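Local coordinates for protein putative NADH Oxidase (Clostridium acetobutylicum, PDB 3E10) that binds flavin mononucleotide between its two subunits and probably acts as a flavin-dependent oxidoreductase of the nitroreductase family, at residues Glu87-Asp92 / Lys137-Ile142; Pro35-Gln40 / Met83-Met88; Lys26-Ala31 / Trp43-Leu48; Val75-Glu80 / Phe130-Asn135. All coordinates share one frame; numbering follows the deposited sequence. Where two conformers were deposited one is given.

Contact 1 (Glu87-Asp92 / Lys137-Ile142); sequences EMWEQD and KPFCVI. With FMN (flavin mononucleotide), chain C.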
# COMPACT_ATOMS: atom_id res chain seq x y z
N GLU B 87 8.96 -11.99 6.00
CA GLU B 87 9.81 -11.01 5.35
C GLU B 87 9.01 -9.86 4.75
O GLU B 87 9.56 -8.78 4.50
CB GLU B 87 10.60 -11.68 4.23
CG GLU B 87 11.66 -12.66 4.68
CD GLU B 87 11.15 -14.10 4.90
OE1 GLU B 87 9.93 -14.37 4.81
OE2 GLU B 87 12.02 -14.98 5.16
N MSE B 88 7.73 -10.10 4.46
CA MSE B 88 6.97 -9.09 3.72
C MSE B 88 5.79 -8.51 4.48
O MSE B 88 4.99 -7.81 3.89
CB MSE B 88 6.54 -9.64 2.36
CG MSE B 88 7.68 -9.71 1.37
SE MSE B 88 7.27 -10.81 -0.14
CE MSE B 88 9.04 -10.94 -0.84
N TRP B 89 5.72 -8.70 5.80
CA TRP B 89 4.53 -8.27 6.51
C TRP B 89 4.29 -6.77 6.44
O TRP B 89 3.14 -6.37 6.42
CB TRP B 89 4.50 -8.75 7.97
CG TRP B 89 5.41 -8.07 8.92
CD1 TRP B 89 6.66 -8.44 9.25
CD2 TRP B 89 5.12 -6.91 9.71
NE1 TRP B 89 7.17 -7.58 10.19
CE2 TRP B 89 6.25 -6.62 10.48
CE3 TRP B 89 4.00 -6.11 9.85
CZ2 TRP B 89 6.29 -5.56 11.38
CZ3 TRP B 89 4.05 -5.04 10.72
CH2 TRP B 89 5.17 -4.79 11.49
N GLU B 90 5.35 -5.96 6.43
CA GLU B 90 5.13 -4.53 6.40
C GLU B 90 4.50 -4.08 5.08
O GLU B 90 3.79 -3.08 5.05
CB GLU B 90 6.40 -3.77 6.70
CG GLU B 90 6.89 -4.02 8.12
CD GLU B 90 8.01 -5.04 8.20
OE1 GLU B 90 7.96 -6.06 7.45
OE2 GLU B 90 8.92 -4.82 9.05
N GLN B 91 4.75 -4.84 4.02
CA GLN B 91 4.18 -4.53 2.72
C GLN B 91 2.69 -4.83 2.69
O GLN B 91 1.90 -4.01 2.20
CB GLN B 91 4.93 -5.31 1.62
CG GLN B 91 6.41 -4.90 1.56
CD GLN B 91 7.22 -5.71 0.56
OE1 GLN B 91 6.69 -6.11 -0.49
NE2 GLN B 91 8.50 -5.96 0.88
N ASP B 92 2.32 -5.98 3.22
CA ASP B 92 0.92 -6.32 3.37
C ASP B 92 0.17 -5.20 4.12
O ASP B 92 -0.92 -4.81 3.74
CB ASP B 92 0.75 -7.57 4.22
CG ASP B 92 1.41 -8.82 3.67
OD1 ASP B 92 1.86 -8.82 2.49
OD2 ASP B 92 1.42 -9.83 4.45
N LYS B 137 2.45 -6.94 16.56
CA LYS B 137 3.40 -5.90 16.19
C LYS B 137 2.70 -4.67 15.68
O LYS B 137 1.94 -4.74 14.69
CB LYS B 137 4.28 -6.42 15.05
CG LYS B 137 5.03 -7.69 15.49
CD LYS B 137 6.02 -8.17 14.42
CE LYS B 137 7.21 -7.24 14.23
NZ LYS B 137 8.14 -7.22 15.40
N PRO B 138 2.93 -3.53 16.35
CA PRO B 138 2.37 -2.29 15.83
C PRO B 138 2.91 -1.92 14.46
O PRO B 138 4.09 -2.07 14.19
CB PRO B 138 2.81 -1.25 16.84
CG PRO B 138 3.17 -2.01 18.08
CD PRO B 138 3.63 -3.32 17.63
N PHE B 139 2.01 -1.47 13.59
CA PHE B 139 2.39 -1.04 12.25
C PHE B 139 2.26 0.48 12.04
O PHE B 139 3.22 1.17 11.72
CB PHE B 139 1.62 -1.79 11.16
CG PHE B 139 1.98 -1.32 9.78
CD1 PHE B 139 3.21 -1.61 9.24
CD2 PHE B 139 1.13 -0.50 9.05
CE1 PHE B 139 3.57 -1.16 7.98
CE2 PHE B 139 1.50 -0.02 7.78
CZ PHE B 139 2.70 -0.35 7.25
N CYS B 140 1.05 1.00 12.24
CA CYS B 140 0.81 2.43 12.09
C CYS B 140 -0.49 2.77 12.79
O CYS B 140 -1.23 1.87 13.24
CB CYS B 140 0.75 2.85 10.61
SG CYS B 140 -0.79 2.46 9.74
N VAL B 141 -0.77 4.06 12.87
CA VAL B 141 -2.10 4.54 13.29
C VAL B 141 -2.63 5.39 12.16
O VAL B 141 -1.88 6.14 11.55
CB VAL B 141 -2.03 5.36 14.58
CG1 VAL B 141 -3.42 5.89 14.96
CG2 VAL B 141 -1.38 4.58 15.73
N ILE B 142 -3.94 5.26 11.87
CA ILE B 142 -4.61 6.14 10.91
C ILE B 142 -5.64 6.98 11.68
O ILE B 142 -6.52 6.43 12.34
CB ILE B 142 -5.25 5.35 9.77
CG1 ILE B 142 -4.16 4.59 8.96
CG2 ILE B 142 -6.02 6.29 8.81
CD1 ILE B 142 -4.66 3.65 7.96
N1 FMN C . 1.76 -13.43 -5.99
C2 FMN C . 2.58 -14.23 -6.74
O2 FMN C . 2.10 -14.97 -7.61
N3 FMN C . 3.95 -14.17 -6.62
C4 FMN C . 4.56 -13.40 -5.65
O4 FMN C . 5.80 -13.35 -5.60
C4A FMN C . 3.73 -12.57 -4.88
N5 FMN C . 4.28 -11.73 -3.94
C5A FMN C . 3.48 -10.89 -3.20
C6 FMN C . 4.04 -10.02 -2.27
C7 FMN C . 3.28 -9.16 -1.51
C7M FMN C . 3.96 -8.23 -0.53
C8 FMN C . 1.90 -9.14 -1.70
C8M FMN C . 1.11 -8.03 -1.07
C9 FMN C . 1.32 -10.00 -2.64
C9A FMN C . 2.09 -10.88 -3.39
N10 FMN C . 1.52 -11.78 -4.29
C10 FMN C . 2.34 -12.59 -5.06
C1' FMN C . 0.02 -11.82 -4.50
C2' FMN C . -0.65 -12.58 -3.35
O2' FMN C . -0.44 -13.98 -3.46
C3' FMN C . -2.13 -12.24 -3.32
O3' FMN C . -2.26 -10.85 -3.00
C4' FMN C . -2.95 -13.11 -2.32
O4' FMN C . -2.97 -14.46 -2.68
C5' FMN C . -4.37 -12.59 -2.18
O5' FMN C . -5.09 -12.71 -3.40
P FMN C . -5.70 -11.38 -4.05
O1P FMN C . -4.53 -10.50 -4.48
O2P FMN C . -6.50 -11.88 -5.24
O3P FMN C . -6.59 -10.69 -3.02
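Lys-137 packs its aliphatic stem on the Trp-89 indole: CD lies 3.8 Å above one face of the ring, near the rim, and CE, carried on by the bends at chi3 and chi4, meets Trp-89 CZ2 obliquely at 3.4 Å. A lysine suits the place because its apolar stem can pack on an aromatic while the residue stays partly exposed. Pro-138 O approaches the indole at its edge, near the plane, 4.0 Å from Trp-89 CH2. The chi1 of Trp-89, 74°, puts CG between the backbone N and the carbonyl carbon, a torsion more easily borne in the first turn of a helix, and carries CZ3 to within 3.8 Å of Phe-139 CD1. The two rings pass one another, running opposite ways. Phe-139 CE1 also lies 3.5 Å from Glu-90 O. Elsewhere on the same helical turn, Gln-91 OE1 comes 3.5 Å from the flavin methyl C7M, and Asp-92 OD1 nears the same methyl. Strand 136-145 carries a classic beta bulge here, Phe-139 and Cys-140 sharing Leu-76 as their partner. Helix 89-106 thus begins against strand 136-145, which runs antiparallel between strands 72-79 and 110-115, while Gln-91 of the second subunit packs on Phe-139.

Contact 2 (Pro35-Gln40 / Met83-Met88); sequences PSAGNQ and MKISEM. With FMN (flavin mononucleotide), chain C.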
# COMPACT_ATOMS: atom_id res chain seq x y z
N PRO B 35 -4.15 -7.03 -0.86
CA PRO B 35 -3.33 -8.18 -1.17
C PRO B 35 -2.38 -8.44 0.00
O PRO B 35 -2.11 -7.55 0.82
CB PRO B 35 -2.56 -7.75 -2.42
CG PRO B 35 -2.42 -6.28 -2.24
CD PRO B 35 -3.76 -5.84 -1.65
N SER B 36 -1.85 -9.66 0.08
CA SER B 36 -0.87 -9.99 1.12
C SER B 36 -0.02 -11.15 0.66
O SER B 36 -0.50 -12.03 -0.05
CB SER B 36 -1.53 -10.27 2.47
OG SER B 36 -2.39 -11.40 2.49
N ALA B 37 1.25 -11.10 1.02
CA ALA B 37 2.19 -12.16 0.60
C ALA B 37 1.67 -13.50 1.09
O ALA B 37 1.29 -13.66 2.27
CB ALA B 37 3.59 -11.87 1.14
N GLY B 38 1.62 -14.48 0.19
CA GLY B 38 1.09 -15.79 0.61
C GLY B 38 -0.39 -15.81 0.99
O GLY B 38 -0.85 -16.76 1.60
N ASN B 39 -1.14 -14.74 0.69
CA ASN B 39 -2.47 -14.54 1.22
C ASN B 39 -2.51 -14.70 2.76
O ASN B 39 -3.49 -15.19 3.32
CB ASN B 39 -3.47 -15.52 0.59
CG ASN B 39 -4.92 -15.14 0.83
OD1 ASN B 39 -5.27 -13.96 0.95
ND2 ASN B 39 -5.78 -16.16 0.92
N GLN B 40 -1.43 -14.27 3.41
CA GLN B 40 -1.31 -14.49 4.85
C GLN B 40 -2.23 -13.61 5.69
O GLN B 40 -2.49 -13.94 6.85
CB GLN B 40 0.15 -14.37 5.32
CG GLN B 40 0.78 -13.00 5.24
CD GLN B 40 2.27 -13.03 5.43
OE1 GLN B 40 2.82 -14.06 5.89
NE2 GLN B 40 2.96 -11.95 5.03
N MSE B 83 1.88 -15.09 10.16
CA MSE B 83 2.80 -14.89 9.05
C MSE B 83 3.35 -16.19 8.50
O MSE B 83 4.00 -16.95 9.23
CB MSE B 83 3.97 -14.02 9.46
CG MSE B 83 3.56 -12.63 9.92
SE MSE B 83 5.06 -11.66 10.58
CE MSE B 83 4.11 -10.20 11.36
N LYS B 84 3.09 -16.41 7.23
CA LYS B 84 3.72 -17.46 6.43
C LYS B 84 5.00 -16.93 5.76
O LYS B 84 5.96 -17.68 5.54
CB LYS B 84 2.75 -17.92 5.34
CG LYS B 84 1.41 -18.44 5.83
CD LYS B 84 0.38 -18.49 4.67
CE LYS B 84 -0.92 -19.16 5.10
NZ LYS B 84 -1.90 -18.27 5.80
N ILE B 85 5.01 -15.63 5.46
CA ILE B 85 6.12 -14.95 4.81
C ILE B 85 6.40 -13.69 5.63
O ILE B 85 5.96 -12.58 5.32
CB ILE B 85 5.77 -14.60 3.33
CG1 ILE B 85 5.39 -15.88 2.58
CG2 ILE B 85 6.95 -13.90 2.64
CD1 ILE B 85 4.70 -15.63 1.28
N SER B 86 7.14 -13.86 6.72
CA SER B 86 7.35 -12.77 7.63
C SER B 86 8.21 -11.66 7.04
O SER B 86 8.17 -10.53 7.49
CB SER B 86 8.05 -13.26 8.89
OG SER B 86 9.34 -13.79 8.64
N GLU B 87 8.96 -11.99 6.00
CA GLU B 87 9.81 -11.01 5.35
C GLU B 87 9.01 -9.86 4.75
O GLU B 87 9.56 -8.78 4.50
CB GLU B 87 10.60 -11.68 4.23
CG GLU B 87 11.66 -12.66 4.68
CD GLU B 87 11.15 -14.10 4.90
OE1 GLU B 87 9.93 -14.37 4.81
OE2 GLU B 87 12.02 -14.98 5.16
N MSE B 88 7.73 -10.10 4.46
CA MSE B 88 6.97 -9.09 3.72
C MSE B 88 5.79 -8.51 4.48
O MSE B 88 4.99 -7.81 3.89
CB MSE B 88 6.54 -9.64 2.36
CG MSE B 88 7.68 -9.71 1.37
SE MSE B 88 7.27 -10.81 -0.14
CE MSE B 88 9.04 -10.94 -0.84
N1 FMN C . 1.76 -13.43 -5.99
C2 FMN C . 2.58 -14.23 -6.74
O2 FMN C . 2.10 -14.97 -7.61
N3 FMN C . 3.95 -14.17 -6.62
C4 FMN C . 4.56 -13.40 -5.65
O4 FMN C . 5.80 -13.35 -5.60
C4A FMN C . 3.73 -12.57 -4.88
N5 FMN C . 4.28 -11.73 -3.94
C5A FMN C . 3.48 -10.89 -3.20
C6 FMN C . 4.04 -10.02 -2.27
C7 FMN C . 3.28 -9.16 -1.51
C7M FMN C . 3.96 -8.23 -0.53
C8 FMN C . 1.90 -9.14 -1.70
C8M FMN C . 1.11 -8.03 -1.07
C9 FMN C . 1.32 -10.00 -2.64
C9A FMN C . 2.09 -10.88 -3.39
N10 FMN C . 1.52 -11.78 -4.29
C10 FMN C . 2.34 -12.59 -5.06
C1' FMN C . 0.02 -11.82 -4.50
C2' FMN C . -0.65 -12.58 -3.35
O2' FMN C . -0.44 -13.98 -3.46
C3' FMN C . -2.13 -12.24 -3.32
O3' FMN C . -2.26 -10.85 -3.00
C4' FMN C . -2.95 -13.11 -2.32
O4' FMN C . -2.97 -14.46 -2.68
C5' FMN C . -4.37 -12.59 -2.18
O5' FMN C . -5.09 -12.71 -3.40
P FMN C . -5.70 -11.38 -4.05
O1P FMN C . -4.53 -10.50 -4.48
O2P FMN C . -6.50 -11.88 -5.24
O3P FMN C . -6.59 -10.69 -3.02
O HOH W 1 -4.50 -17.29 4.41
O HOH W 2 -1.92 -16.70 7.66
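Gln-40 and the backbone of Lys-84 and Ile-85 join two loops of the nitroreductase fold beside the flavin, the amide end of the glutamine standing in for a stretch of backbone. Gln-40 CG sits between its backbone N and carbonyl carbon (chi1 68°) and the chain runs out extended, which brings the amide to the 84-85 backbone. OE1 accepts from Ile-85 N at 2.7 Å in a nearly straight bond (171°), with a weak second bond from Lys-84 N. NE2 donates to Ile-85 O, which lies in the amide plane, and the rotation of the amide is fixed. NE2 also reaches Asp-92 OD2, whose other oxygen receives Ala-37 N.

Ile-85 CD1 lies 3.5 Å from Gly-38 N. Glycine fits here by its positive phi and because nothing projects toward the isoleucine. The small Ala-37 presents CB to Ile-85 CD1, to CB of Met-88 (a selenomethionine) and to the flavin C7, 3.8 Å away. Ser-36 N makes a weak bond to O3' of the ribityl chain. A water joins Lys-84 NZ to Asn-39 O. Ile-85 O is gripped twice, by Gln-40 NE2 at 3.1 Å, 45° out of the carbonyl plane, and across that plane by Met-88 N at 3.2 Å.

Contact 3 (Lys26-Ala31 / Trp43-Leu48); sequences KLLRAA and WEFIVL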
# COMPACT_ATOMS: atom_id res chain seq x y z
N LYS B 26 -16.92 0.06 6.71
CA LYS B 26 -16.42 0.10 5.35
C LYS B 26 -14.90 0.31 5.30
O LYS B 26 -14.23 -0.27 4.45
CB LYS B 26 -17.14 1.19 4.55
CG LYS B 26 -18.60 0.81 4.29
CD LYS B 26 -19.47 1.99 3.96
CE LYS B 26 -20.82 1.50 3.51
NZ LYS B 26 -20.71 0.80 2.18
N LEU B 27 -14.36 1.15 6.18
CA LEU B 27 -12.90 1.33 6.22
C LEU B 27 -12.18 0.01 6.53
O LEU B 27 -11.14 -0.31 5.94
CB LEU B 27 -12.52 2.38 7.25
CG LEU B 27 -12.97 3.82 6.98
CD1 LEU B 27 -12.70 4.72 8.20
CD2 LEU B 27 -12.39 4.38 5.70
N LEU B 28 -12.73 -0.75 7.48
CA LEU B 28 -12.13 -1.99 7.90
C LEU B 28 -12.30 -3.07 6.85
O LEU B 28 -11.39 -3.87 6.64
CB LEU B 28 -12.74 -2.43 9.24
CG LEU B 28 -12.33 -1.51 10.39
CD1 LEU B 28 -13.29 -1.74 11.60
CD2 LEU B 28 -10.88 -1.68 10.75
N ARG B 29 -13.46 -3.09 6.18
CA ARG B 29 -13.64 -3.96 5.05
C ARG B 29 -12.61 -3.67 3.95
O ARG B 29 -12.05 -4.60 3.36
CB ARG B 29 -15.08 -3.85 4.50
CG ARG B 29 -16.10 -4.55 5.39
CD ARG B 29 -17.51 -4.44 4.80
NE ARG B 29 -18.51 -5.07 5.67
CZ ARG B 29 -18.75 -6.38 5.73
NH1 ARG B 29 -18.09 -7.25 4.94
NH2 ARG B 29 -19.66 -6.83 6.58
N ALA B 30 -12.38 -2.40 3.67
CA ALA B 30 -11.42 -2.02 2.62
C ALA B 30 -10.02 -2.52 2.98
O ALA B 30 -9.33 -3.10 2.13
CB ALA B 30 -11.41 -0.51 2.37
N ALA B 31 -9.62 -2.34 4.23
CA ALA B 31 -8.32 -2.81 4.70
C ALA B 31 -8.14 -4.31 4.44
O ALA B 31 -7.10 -4.76 3.94
CB ALA B 31 -8.19 -2.54 6.20
N TRP B 43 -3.27 -9.04 9.48
CA TRP B 43 -3.70 -7.80 10.14
C TRP B 43 -4.68 -7.97 11.30
O TRP B 43 -5.57 -8.84 11.29
CB TRP B 43 -4.35 -6.87 9.13
CG TRP B 43 -5.14 -7.58 8.03
CD1 TRP B 43 -6.31 -8.27 8.16
CD2 TRP B 43 -4.78 -7.64 6.66
NE1 TRP B 43 -6.69 -8.76 6.93
CE2 TRP B 43 -5.77 -8.37 6.00
CE3 TRP B 43 -3.70 -7.13 5.94
CZ2 TRP B 43 -5.69 -8.65 4.62
CZ3 TRP B 43 -3.63 -7.38 4.55
CH2 TRP B 43 -4.63 -8.14 3.93
N GLU B 44 -4.52 -7.07 12.26
CA GLU B 44 -5.45 -6.86 13.38
C GLU B 44 -5.60 -5.36 13.53
O GLU B 44 -4.68 -4.64 13.23
CB GLU B 44 -4.82 -7.42 14.68
CG GLU B 44 -4.61 -8.94 14.69
CD GLU B 44 -5.87 -9.75 14.88
OE1 GLU B 44 -6.97 -9.16 15.12
OE2 GLU B 44 -5.78 -11.01 14.77
N PHE B 45 -6.76 -4.91 13.99
CA PHE B 45 -7.10 -3.50 14.05
C PHE B 45 -7.66 -3.15 15.42
O PHE B 45 -8.60 -3.82 15.88
CB PHE B 45 -8.15 -3.13 12.98
CG PHE B 45 -7.78 -3.58 11.59
CD1 PHE B 45 -8.16 -4.82 11.14
CD2 PHE B 45 -7.01 -2.79 10.76
CE1 PHE B 45 -7.81 -5.27 9.87
CE2 PHE B 45 -6.66 -3.23 9.50
CZ PHE B 45 -7.06 -4.47 9.06
N ILE B 46 -7.19 -2.07 16.03
CA ILE B 46 -7.84 -1.51 17.22
C ILE B 46 -8.53 -0.21 16.77
O ILE B 46 -7.91 0.68 16.21
CB ILE B 46 -6.87 -1.19 18.36
CG1 ILE B 46 -6.00 -2.39 18.72
CG2 ILE B 46 -7.66 -0.72 19.62
CD1 ILE B 46 -4.86 -2.07 19.72
N VAL B 47 -9.83 -0.15 17.01
CA VAL B 47 -10.63 0.97 16.58
C VAL B 47 -10.96 1.77 17.83
O VAL B 47 -11.51 1.19 18.80
CB VAL B 47 -11.92 0.49 15.92
CG1 VAL B 47 -12.82 1.67 15.58
CG2 VAL B 47 -11.59 -0.39 14.67
N LEU B 48 -10.59 3.05 17.84
CA LEU B 48 -10.87 3.95 18.97
C LEU B 48 -11.79 5.09 18.57
O LEU B 48 -11.59 5.76 17.55
CB LEU B 48 -9.59 4.56 19.51
CG LEU B 48 -8.50 3.66 20.08
CD1 LEU B 48 -7.61 3.05 18.95
CD2 LEU B 48 -7.69 4.43 21.10
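A helix laid almost antiparallel along the strand that is outermost within its own chain, in the alpha+beta nitroreductase fold, makes this contact: the axes of 26-31 and 43-48 run at 163° and come within 10.5 Å. Leu-28 CD2 lies 3.7 Å from Phe-45 CG in an off-centre CH-pi contact, 4.2 Å from the ring centroid, and Leu-28 CD1 meets Val-47 CG2 tip to tip at 3.8 Å. A branched leucine can fill both places at once. With CG anti to the carbonyl carbon, chi1 -51°, the Phe-45 ring runs past Leu-28 until its CZ is 3.6 Å from Ala-31 CB. The small methyl of Ala-31 lets the end of the ring come close to the helix. Beyond it Ala-31 O stands over one face of the Trp-43 indole, offset toward the rim and 4.1 Å above the plane.

Trp-43, Phe-45 and Val-47 alternate toward the helix, whereas Ile-46 turns to the other side of the sheet and packs on Leu-77 and Phe-130. Strand 43-48 pairs antiparallel with strand 72-79 on one side and, on the other, forms a parallel ladder with a strand of the second subunit, while Ala-31 and Trp-43 also touch helix 89-106.

Contact 4 (Val75-Glu80 / Phe130-Asn135); sequences VLLADE and FNLKSN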
# COMPACT_ATOMS: atom_id res chain seq x y z
N VAL B 75 -5.71 1.68 14.82
CA VAL B 75 -4.35 1.17 14.98
C VAL B 75 -4.22 -0.12 14.16
O VAL B 75 -4.99 -1.05 14.36
CB VAL B 75 -4.00 0.92 16.46
CG1 VAL B 75 -2.51 0.51 16.64
CG2 VAL B 75 -4.31 2.15 17.33
N LEU B 76 -3.24 -0.16 13.26
CA LEU B 76 -2.97 -1.32 12.42
C LEU B 76 -1.82 -2.09 13.07
O LEU B 76 -0.79 -1.52 13.37
CB LEU B 76 -2.57 -0.89 11.00
CG LEU B 76 -3.72 -0.66 10.02
CD1 LEU B 76 -4.58 0.50 10.43
CD2 LEU B 76 -3.18 -0.46 8.60
N LEU B 77 -2.04 -3.40 13.21
CA LEU B 77 -1.12 -4.30 13.84
C LEU B 77 -0.99 -5.55 12.99
O LEU B 77 -1.91 -5.86 12.25
CB LEU B 77 -1.67 -4.71 15.22
CG LEU B 77 -2.26 -3.66 16.18
CD1 LEU B 77 -3.15 -4.38 17.23
CD2 LEU B 77 -1.16 -3.00 16.89
N ALA B 78 0.11 -6.27 13.14
CA ALA B 78 0.28 -7.55 12.48
C ALA B 78 0.60 -8.62 13.50
O ALA B 78 1.33 -8.37 14.45
CB ALA B 78 1.42 -7.50 11.45
N ASP B 79 0.07 -9.81 13.30
CA ASP B 79 0.30 -10.94 14.20
C ASP B 79 1.34 -11.89 13.61
O ASP B 79 1.14 -12.45 12.53
CB ASP B 79 -1.01 -11.69 14.38
CG ASP B 79 -0.92 -12.83 15.37
OD1 ASP B 79 0.18 -13.10 15.90
OD2 ASP B 79 -1.96 -13.47 15.61
N GLU B 80 2.49 -11.98 14.28
CA GLU B 80 3.54 -12.89 13.86
C GLU B 80 3.00 -14.31 13.61
O GLU B 80 3.50 -15.02 12.73
CB GLU B 80 4.63 -12.97 14.92
CG GLU B 80 5.54 -11.79 15.03
CD GLU B 80 6.58 -11.96 16.18
OE1 GLU B 80 6.33 -12.71 17.14
OE2 GLU B 80 7.62 -11.29 16.15
N PHE B 130 -1.17 -0.26 24.66
CA PHE B 130 -2.16 -1.30 24.53
C PHE B 130 -1.77 -2.64 25.19
O PHE B 130 -2.50 -3.62 25.07
CB PHE B 130 -2.44 -1.51 23.03
CG PHE B 130 -3.09 -0.30 22.38
CD1 PHE B 130 -4.42 -0.01 22.63
CD2 PHE B 130 -2.34 0.55 21.57
CE1 PHE B 130 -5.00 1.11 22.07
CE2 PHE B 130 -2.93 1.68 21.00
CZ PHE B 130 -4.25 1.94 21.23
N ASN B 131 -0.67 -2.64 25.94
CA ASN B 131 -0.09 -3.83 26.56
C ASN B 131 -0.12 -5.03 25.64
O ASN B 131 -0.67 -6.06 25.96
CB ASN B 131 -0.77 -4.15 27.89
CG ASN B 131 -0.02 -5.19 28.65
OD1 ASN B 131 1.22 -5.19 28.65
ND2 ASN B 131 -0.75 -6.15 29.25
N LEU B 132 0.48 -4.87 24.47
CA LEU B 132 0.37 -5.91 23.46
C LEU B 132 1.22 -7.13 23.79
O LEU B 132 2.33 -7.00 24.28
CB LEU B 132 0.81 -5.36 22.08
CG LEU B 132 -0.01 -4.19 21.56
CD1 LEU B 132 0.58 -3.69 20.25
CD2 LEU B 132 -1.49 -4.61 21.42
N LYS B 133 0.69 -8.29 23.46
CA LYS B 133 1.45 -9.54 23.41
C LYS B 133 2.65 -9.40 22.47
O LYS B 133 2.58 -8.69 21.47
CB LYS B 133 0.59 -10.66 22.85
CG LYS B 133 -0.40 -11.28 23.80
CD LYS B 133 -1.28 -12.32 23.10
CE LYS B 133 -2.39 -11.70 22.24
NZ LYS B 133 -3.32 -10.83 22.92
N SER B 134 3.72 -10.12 22.75
CA SER B 134 4.95 -10.05 21.98
C SER B 134 4.73 -10.25 20.47
O SER B 134 5.38 -9.61 19.63
CB SER B 134 5.91 -11.12 22.50
OG SER B 134 7.00 -11.28 21.64
N ASN B 135 3.78 -11.12 20.14
CA ASN B 135 3.54 -11.47 18.74
C ASN B 135 2.73 -10.44 17.98
O ASN B 135 2.60 -10.56 16.76
CB ASN B 135 2.88 -12.84 18.62
CG ASN B 135 1.62 -12.98 19.46
OD1 ASN B 135 1.68 -12.90 20.70
ND2 ASN B 135 0.46 -13.16 18.81
O HOH W 3 7.50 -8.81 17.86
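The carboxylate of Asp-79 and the amide of Asn-135 lie side by side, their planes 52° apart. Asn-135 ND2 donates to Asp-79 OD1 at 2.9 Å in a nearly straight bond; the oxygen lies in the amide plane, but the nitrogen comes from above the carboxylate, 46° out of its plane. Asp-79 turns CG anti to its N, chi1 -176°, which brings the carboxylate alongside the amide. OD1 also accepts from Glu-81 N and OD2 forms a salt bridge with Lys-82 NZ, so a buried carboxylate is well provided for. The Phe-130 ring is met obliquely at CZ by Val-75 CG2, 3.9 Å away.

A backbone bond adds to this: Glu-80 N donates to Asn-135 O at 2.9 Å. The extended Glu-80 side chain passes Asn-135 at an angle, Glu-80 OE1 lying 3.4 Å from Asn-135 CA, while a water joins Glu-80 OE2 to Ser-134 O. Leu-77 CD2 and Leu-132 CD1 touch at 3.8 Å, branched side chains suited to the apolar side of the sheet turned away from helix 89-106. Loop 130-135 leaves helix 120-129 through a Schellman motif; its C-prime residue is Asn-131, asparagine bearing positive phi better than most non-glycine residues.

Reading from the N terminus, contact 3 closes the shortest loop, bringing strand 43-48 back along helix 21-32. Contact 2 starts inside that loop, at 35-40, and crosses contact 3 by reaching 83-88. Contact 4 opens at 75-80, before contact 2 has closed, and so crosses it. Contact 1 begins where contact 2 ends, sharing Glu-87 and Met-88, and closes at 137-142 just after contact 4, which it also crosses. Strands 43-48, 72-79 and 136-145, adjacent in one antiparallel sheet, unite contacts 3, 4 and 1. Contacts 1 and 2 both touch the flavin, and all four reach the second subunit.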